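Local coordinates for protein 6-phospho-beta-d glycosidase (Streptococcus pyogenes, PDB 5FOO) that probably hydrolyses 6-phospho-beta-glucosides as a glycoside hydrolase family 1 enzyme, and binds 6-phosphocyclophellitol in its pocket, at residues A[381-386]-A[445-451]; A[341-347]-A[396-402]. The protein carries 1 engineered substitution. All coordinates share one frame; numbering follows the deposited sequence.

Contact 1 (A[381-386]-A[445-451])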
loop_
_atom_site.group_PDB
_atom_site.type_symbol
_atom_site.label_atom_id
_atom_site.label_comp_id
_atom_site.label_asym_id
_atom_site.label_seq_id
_atom_site.Cartn_x
_atom_site.Cartn_y
_atom_site.Cartn_z
ATOM N N THR A 381 -4.454 -21.466 -26.813
ATOM C CA THR A 381 -3.178 -20.816 -27.045
ATOM C C THR A 381 -2.228 -20.809 -25.868
ATOM O O THR A 381 -1.090 -20.444 -26.058
ATOM C CB THR A 381 -3.333 -19.392 -27.636
ATOM O OG1 THR A 381 -2.037 -18.925 -28.012
ATOM C CG2 THR A 381 -3.961 -18.376 -26.686
ATOM N N GLY A 382 -2.664 -21.216 -24.680
ATOM C CA GLY A 382 -1.854 -21.109 -23.461
ATOM C C GLY A 382 -2.004 -19.834 -22.619
ATOM O O GLY A 382 -1.532 -19.770 -21.503
ATOM N N GLN A 383 -2.678 -18.825 -23.150
ATOM C CA GLN A 383 -2.971 -17.595 -22.440
ATOM C C GLN A 383 -4.038 -17.835 -21.415
ATOM O O GLN A 383 -5.069 -18.365 -21.765
ATOM C CB GLN A 383 -3.503 -16.564 -23.411
ATOM C CG GLN A 383 -3.944 -15.253 -22.773
ATOM C CD GLN A 383 -4.285 -14.182 -23.795
ATOM O OE1 GLN A 383 -5.447 -13.805 -23.973
ATOM N NE2 GLN A 383 -3.266 -13.676 -24.451
ATOM N N ILE A 384 -3.808 -17.377 -20.186
ATOM C CA ILE A 384 -4.819 -17.351 -19.159
ATOM C C ILE A 384 -5.986 -16.438 -19.531
ATOM O O ILE A 384 -5.784 -15.281 -19.750
ATOM C CB ILE A 384 -4.223 -16.942 -17.795
ATOM C CG1 ILE A 384 -3.178 -17.975 -17.336
ATOM C CG2 ILE A 384 -5.323 -16.859 -16.749
ATOM C CD1 ILE A 384 -2.397 -17.590 -16.086
ATOM N N GLN A 385 -7.204 -16.985 -19.591
ATOM C CA GLN A 385 -8.426 -16.221 -19.876
ATOM C C GLN A 385 -9.058 -15.801 -18.621
ATOM O O GLN A 385 -10.031 -16.393 -18.185
ATOM C CB GLN A 385 -9.433 -17.066 -20.655
ATOM C CG GLN A 385 -8.845 -17.581 -21.946
ATOM C CD GLN A 385 -8.239 -16.469 -22.807
ATOM O OE1 GLN A 385 -7.024 -16.408 -22.998
ATOM N NE2 GLN A 385 -9.076 -15.594 -23.319
ATOM N N ASP A 386 -8.535 -14.724 -18.050
ATOM C CA ASP A 386 -8.990 -14.247 -16.741
ATOM C C ASP A 386 -10.113 -13.271 -16.866
ATOM O O ASP A 386 -9.971 -12.095 -16.458
ATOM C CB ASP A 386 -7.820 -13.651 -15.925
ATOM C CG ASP A 386 -7.050 -12.533 -16.658
ATOM O OD1 ASP A 386 -7.098 -12.406 -17.910
ATOM O OD2 ASP A 386 -6.319 -11.806 -15.972
ATOM N N ARG A 445 3.994 -14.103 -19.184
ATOM C CA ARG A 445 3.053 -14.253 -20.247
ATOM C C ARG A 445 1.800 -13.463 -19.959
ATOM O O ARG A 445 1.077 -13.772 -19.003
ATOM C CB ARG A 445 2.691 -15.735 -20.413
ATOM C CG ARG A 445 1.642 -15.871 -21.493
ATOM C CD ARG A 445 1.632 -17.216 -22.187
ATOM N NE ARG A 445 0.892 -17.019 -23.439
ATOM C CZ ARG A 445 0.528 -17.968 -24.300
ATOM N NH1 ARG A 445 0.825 -19.253 -24.078
ATOM N NH2 ARG A 445 -0.164 -17.610 -25.391
ATOM N N PRO A 446 1.513 -12.448 -20.789
ATOM C CA PRO A 446 0.292 -11.624 -20.595
ATOM C C PRO A 446 -0.957 -12.457 -20.515
ATOM O O PRO A 446 -1.097 -13.410 -21.286
ATOM C CB PRO A 446 0.240 -10.784 -21.866
ATOM C CG PRO A 446 1.703 -10.597 -22.223
ATOM C CD PRO A 446 2.406 -11.883 -21.834
ATOM N N LYS A 447 -1.873 -12.072 -19.634
ATOM C CA LYS A 447 -3.178 -12.718 -19.542
ATOM C C LYS A 447 -4.142 -11.894 -20.375
ATOM O O LYS A 447 -3.823 -10.751 -20.810
ATOM C CB LYS A 447 -3.674 -12.821 -18.086
ATOM C CG LYS A 447 -2.641 -13.286 -17.098
ATOM C CD LYS A 447 -3.233 -13.463 -15.690
ATOM C CE LYS A 447 -2.139 -13.713 -14.658
ATOM N NZ LYS A 447 -2.529 -13.434 -13.254
ATOM N N ALA A 448 -5.325 -12.453 -20.621
ATOM C CA ALA A 448 -6.345 -11.676 -21.310
ATOM C C ALA A 448 -6.588 -10.294 -20.697
ATOM O O ALA A 448 -6.940 -9.368 -21.424
ATOM C CB ALA A 448 -7.655 -12.414 -21.356
ATOM N N SER A 449 -6.466 -10.158 -19.382
ATOM C CA SER A 449 -6.776 -8.873 -18.764
ATOM C C SER A 449 -5.729 -7.835 -19.139
ATOM O O SER A 449 -6.048 -6.670 -19.176
ATOM C CB SER A 449 -6.905 -8.957 -17.253
ATOM O OG SER A 449 -5.713 -9.441 -16.765
ATOM N N ALA A 450 -4.515 -8.251 -19.466
ATOM C CA ALA A 450 -3.492 -7.299 -19.910
ATOM C C ALA A 450 -3.887 -6.589 -21.212
ATOM O O ALA A 450 -3.605 -5.387 -21.345
ATOM C CB ALA A 450 -2.155 -7.992 -20.097
ATOM N N TYR A 451 -4.474 -7.337 -22.170
ATOM C CA TYR A 451 -4.934 -6.780 -23.450
ATOM C C TYR A 451 -6.191 -5.973 -23.252
ATOM O O TYR A 451 -6.384 -4.952 -23.924
ATOM C CB TYR A 451 -5.087 -7.855 -24.558
ATOM C CG TYR A 451 -3.751 -8.478 -24.842
ATOM C CD1 TYR A 451 -2.726 -7.746 -25.486
ATOM C CD2 TYR A 451 -3.477 -9.767 -24.437
ATOM C CE1 TYR A 451 -1.477 -8.305 -25.706
ATOM C CE2 TYR A 451 -2.241 -10.327 -24.624
ATOM C CZ TYR A 451 -1.259 -9.595 -25.250
ATOM O OH TYR A 451 -0.070 -10.188 -25.424
HETATM O O HOH W 1 -1.268 -16.186 -19.525
#

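Contact 2 (A[341-347]-A[396-402])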
loop_
_atom_site.group_PDB
_atom_site.type_symbol
_atom_site.label_atom_id
_atom_site.label_comp_id
_atom_site.label_asym_id
_atom_site.label_seq_id
_atom_site.Cartn_x
_atom_site.Cartn_y
_atom_site.Cartn_z
ATOM N N ILE A 341 -16.807 -8.960 -2.571
ATOM C CA ILE A 341 -16.652 -8.066 -3.691
ATOM C C ILE A 341 -17.826 -7.047 -3.633
ATOM O O ILE A 341 -19.039 -7.428 -3.675
ATOM C CB ILE A 341 -16.683 -8.879 -4.982
ATOM C CG1 ILE A 341 -15.450 -9.834 -4.973
ATOM C CG2 ILE A 341 -16.805 -7.960 -6.255
ATOM C CD1 ILE A 341 -15.333 -10.690 -6.216
ATOM N N TYR A 342 -17.462 -5.759 -3.501
ATOM C CA TYR A 342 -18.424 -4.656 -3.412
ATOM C C TYR A 342 -17.809 -3.351 -4.054
ATOM O O TYR A 342 -17.327 -2.471 -3.345
ATOM C CB TYR A 342 -18.790 -4.439 -1.917
ATOM C CG TYR A 342 -19.988 -3.584 -1.757
ATOM C CD1 TYR A 342 -21.265 -4.038 -2.164
ATOM C CD2 TYR A 342 -19.860 -2.291 -1.281
ATOM C CE1 TYR A 342 -22.381 -3.213 -2.045
ATOM C CE2 TYR A 342 -20.963 -1.497 -1.118
ATOM C CZ TYR A 342 -22.195 -1.941 -1.539
ATOM O OH TYR A 342 -23.211 -1.037 -1.437
ATOM N N PRO A 343 -17.781 -3.269 -5.393
ATOM C CA PRO A 343 -17.153 -2.114 -6.108
ATOM C C PRO A 343 -17.760 -0.724 -5.844
ATOM O O PRO A 343 -17.112 0.288 -6.077
ATOM C CB PRO A 343 -17.315 -2.508 -7.594
ATOM C CG PRO A 343 -18.491 -3.419 -7.627
ATOM C CD PRO A 343 -18.357 -4.236 -6.355
ATOM N N GLU A 344 -18.958 -0.684 -5.324
ATOM C CA GLU A 344 -19.630 0.539 -4.973
ATOM C C GLU A 344 -18.871 1.270 -3.951
ATOM O O GLU A 344 -18.972 2.486 -3.858
ATOM C CB GLU A 344 -21.010 0.262 -4.427
ATOM C CG GLU A 344 -21.971 -0.329 -5.434
ATOM C CD GLU A 344 -22.049 -1.881 -5.486
ATOM O OE1 GLU A 344 -21.026 -2.608 -5.231
ATOM O OE2 GLU A 344 -23.165 -2.348 -5.817
ATOM N N ALA A 345 -18.113 0.545 -3.147
ATOM C CA ALA A 345 -17.285 1.218 -2.152
ATOM C C ALA A 345 -16.313 2.237 -2.764
ATOM O O ALA A 345 -15.922 3.193 -2.108
ATOM C CB ALA A 345 -16.501 0.210 -1.296
ATOM N N VAL A 346 -15.886 2.009 -4.001
ATOM C CA VAL A 346 -14.998 2.988 -4.680
ATOM C C VAL A 346 -15.636 4.348 -4.831
ATOM O O VAL A 346 -14.973 5.339 -4.651
ATOM C CB VAL A 346 -14.590 2.505 -6.030
ATOM C CG1 VAL A 346 -13.748 3.584 -6.764
ATOM C CG2 VAL A 346 -13.789 1.222 -5.886
ATOM N N TYR A 347 -16.933 4.376 -5.154
ATOM C CA TYR A 347 -17.690 5.608 -5.248
ATOM C C TYR A 347 -17.766 6.239 -3.881
ATOM O O TYR A 347 -17.464 7.444 -3.711
ATOM C CB TYR A 347 -19.101 5.333 -5.812
ATOM C CG TYR A 347 -20.029 6.529 -5.806
ATOM C CD1 TYR A 347 -19.967 7.544 -6.799
ATOM C CD2 TYR A 347 -20.972 6.661 -4.826
ATOM C CE1 TYR A 347 -20.840 8.634 -6.777
ATOM C CE2 TYR A 347 -21.803 7.756 -4.780
ATOM C CZ TYR A 347 -21.737 8.715 -5.753
ATOM O OH TYR A 347 -22.611 9.735 -5.592
ATOM N N HIS A 396 -14.975 -1.898 -10.880
ATOM C CA HIS A 396 -14.421 -0.966 -9.881
ATOM C C HIS A 396 -14.152 0.390 -10.577
ATOM O O HIS A 396 -14.460 1.476 -10.033
ATOM C CB HIS A 396 -13.168 -1.566 -9.198
ATOM C CG HIS A 396 -13.506 -2.570 -8.136
ATOM N ND1 HIS A 396 -13.903 -3.863 -8.437
ATOM C CD2 HIS A 396 -13.550 -2.467 -6.786
ATOM C CE1 HIS A 396 -14.204 -4.501 -7.327
ATOM N NE2 HIS A 396 -13.995 -3.688 -6.308
ATOM N N LEU A 397 -13.614 0.269 -11.785
ATOM C CA LEU A 397 -13.381 1.405 -12.681
ATOM C C LEU A 397 -14.646 2.124 -13.044
ATOM O O LEU A 397 -14.598 3.343 -13.215
ATOM C CB LEU A 397 -12.678 0.996 -13.974
ATOM C CG LEU A 397 -11.179 1.099 -13.947
ATOM C CD1 LEU A 397 -10.638 0.437 -15.175
ATOM C CD2 LEU A 397 -10.715 2.536 -13.929
ATOM N N THR A 398 -15.771 1.400 -13.166
ATOM C CA THR A 398 -17.046 2.032 -13.477
ATOM C C THR A 398 -17.446 2.909 -12.305
ATOM O O THR A 398 -17.993 4.029 -12.483
ATOM C CB THR A 398 -18.141 1.016 -13.791
ATOM O OG1 THR A 398 -17.759 0.262 -14.946
ATOM C CG2 THR A 398 -19.405 1.705 -14.088
ATOM N N TYR A 399 -17.204 2.431 -11.086
ATOM C CA TYR A 399 -17.571 3.256 -9.968
ATOM C C TYR A 399 -16.582 4.390 -9.717
ATOM O O TYR A 399 -16.989 5.408 -9.203
ATOM C CB TYR A 399 -17.804 2.441 -8.722
ATOM C CG TYR A 399 -19.136 1.742 -8.729
ATOM C CD1 TYR A 399 -20.283 2.411 -8.329
ATOM C CD2 TYR A 399 -19.241 0.434 -9.148
ATOM C CE1 TYR A 399 -21.514 1.786 -8.346
ATOM C CE2 TYR A 399 -20.461 -0.218 -9.163
ATOM C CZ TYR A 399 -21.591 0.467 -8.745
ATOM O OH TYR A 399 -22.780 -0.172 -8.746
ATOM N N LEU A 400 -15.314 4.217 -10.085
ATOM C CA LEU A 400 -14.345 5.327 -10.042
ATOM C C LEU A 400 -14.790 6.422 -11.010
ATOM O O LEU A 400 -14.770 7.583 -10.678
ATOM C CB LEU A 400 -12.955 4.835 -10.405
ATOM C CG LEU A 400 -11.863 5.811 -10.114
ATOM C CD1 LEU A 400 -11.750 6.075 -8.616
ATOM C CD2 LEU A 400 -10.565 5.306 -10.695
ATOM N N HIS A 401 -15.219 6.033 -12.185
ATOM C CA HIS A 401 -15.749 7.008 -13.178
ATOM C C HIS A 401 -16.945 7.790 -12.645
ATOM O O HIS A 401 -16.957 9.016 -12.693
ATOM C CB HIS A 401 -16.097 6.350 -14.504
ATOM C CG HIS A 401 -16.396 7.329 -15.603
ATOM N ND1 HIS A 401 -17.663 7.806 -15.843
ATOM C CD2 HIS A 401 -15.579 7.949 -16.499
ATOM C CE1 HIS A 401 -17.619 8.675 -16.844
ATOM N NE2 HIS A 401 -16.367 8.757 -17.273
ATOM N N LYS A 402 -17.884 7.073 -12.039
ATOM C CA LYS A 402 -19.012 7.687 -11.348
ATOM C C LYS A 402 -18.546 8.706 -10.326
ATOM O O LYS A 402 -19.034 9.801 -10.281
ATOM C CB LYS A 402 -19.926 6.607 -10.733
ATOM C CG LYS A 402 -21.348 7.083 -10.418
ATOM C CD LYS A 402 -22.071 6.135 -9.470
ATOM C CE LYS A 402 -23.373 6.695 -8.912
ATOM N NZ LYS A 402 -23.865 5.830 -7.795
HETATM O O HOH W 2 -14.612 -5.235 -4.014
#

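Contact 1 (A[381-386]-A[445-451])
The carbonyl oxygen of Thr381 takes two bonds from one guanidinium: Arg445 NH1 at 3.0 Å and Arg445 NH2 at 3.1 Å. Both donors come from the same face of the Thr381 carbonyl, NH2 standing well above its plane (57°), and both N-H bonds are bent, as expected when two nitrogens share one atom. One face of the guanidinium lies over the backbone of Gly382 and Gln383: Gln383 N sits 3.4 Å above its plane, over the centre, and Gly382 C lies on the same face, toward the rim.

Further along, Ala448 N donates an almost linear bond to Ile384 O (3.0 Å, N-H...O angle 177°). Asp386 follows with a two-pronged grip on the first turn of helix 448-459: OD1 accepts from Ser449 N at 2.8 Å and OD2 from Ser449 OG at 2.6 Å, each on its syn side. With CG placed between its own N and carbonyl carbon (chi1 55°), the carboxylate turns toward that turn. Arg389 forms a salt bridge with the same OD2, which probably helps keep Asp386 ionised. Lys447 runs alongside Ile384, its CG 4.0 Å from Ile384 CB, and carries NZ on to salt bridges with Glu374 and Asp420. A water accepts from Ile384 N and lies 3.3 Å from Pro446 O, to which it may donate.

The contact thus lays the loop before helix 387-405 across the junction between strand 444-446, half of a two-stranded antiparallel sheet with 435-437, and helix 448-459.

Contact 2 (A[341-347]-A[396-402])
With CG opposite their own backbone nitrogens (chi1 173° and -160°), Tyr347 and Lys402 meet at one end of the interface, and the extended lysine chain crosses the tyrosine ring. Lys402 NZ ends 4.0 Å from the Tyr347 ring centroid and 6° off the normal, a cation-pi contact over the face, while Lys402 CE adds a CH-pi contact to the same ring. Next to this pair, Tyr399 turns a face to Glu344, whose CA lies 3.9 Å from the ring centroid, and Glu344 CG reaches Tyr399 OH at 3.4 Å.

These are neighbouring outer helices of the family's (beta/alpha)8 barrel: helix 344-356 precedes strand 362-367, and helix 387-405 precedes strand 410-416. Between them Val346 points toward the 396-402 helix; its CG1 packs on Leu400 CD1 at 3.7 Å, and its CG2 meets the edge of the His396 ring.

Pro343 covers a face of that imidazole, with CB over the ring centre, 3.6 Å from the centroid. Both ring nitrogens of His396 have partners: ND1 bonds to Phe392 O, one turn earlier in the helix, and NE2 of His396 is 2.8 Å from a water in the ring plane; that water accepts a bond from Tyr342 N.

In the fold
From the N terminus, the chain first reaches 341-347, leading into helix 344-356, then passes through barrel strand 362-367 into the long loop holding 381-386. Helix 387-405 follows, and its residues 396-402 close contact 2 by returning to 341-347. The chain goes on through the last barrel strand, 410-416, and strand 435-437 before 445-451 closes contact 1. The two closures therefore cross: 381-386 lies within the span of contact 2, and 396-402 within that of contact 1. Contact 2 joins adjacent barrel helices, whereas contact 1 ties the loop leading into helix 387-405 to strand 444-446 and the last helix, 448-459. Their nearest atoms are about 9 Å apart.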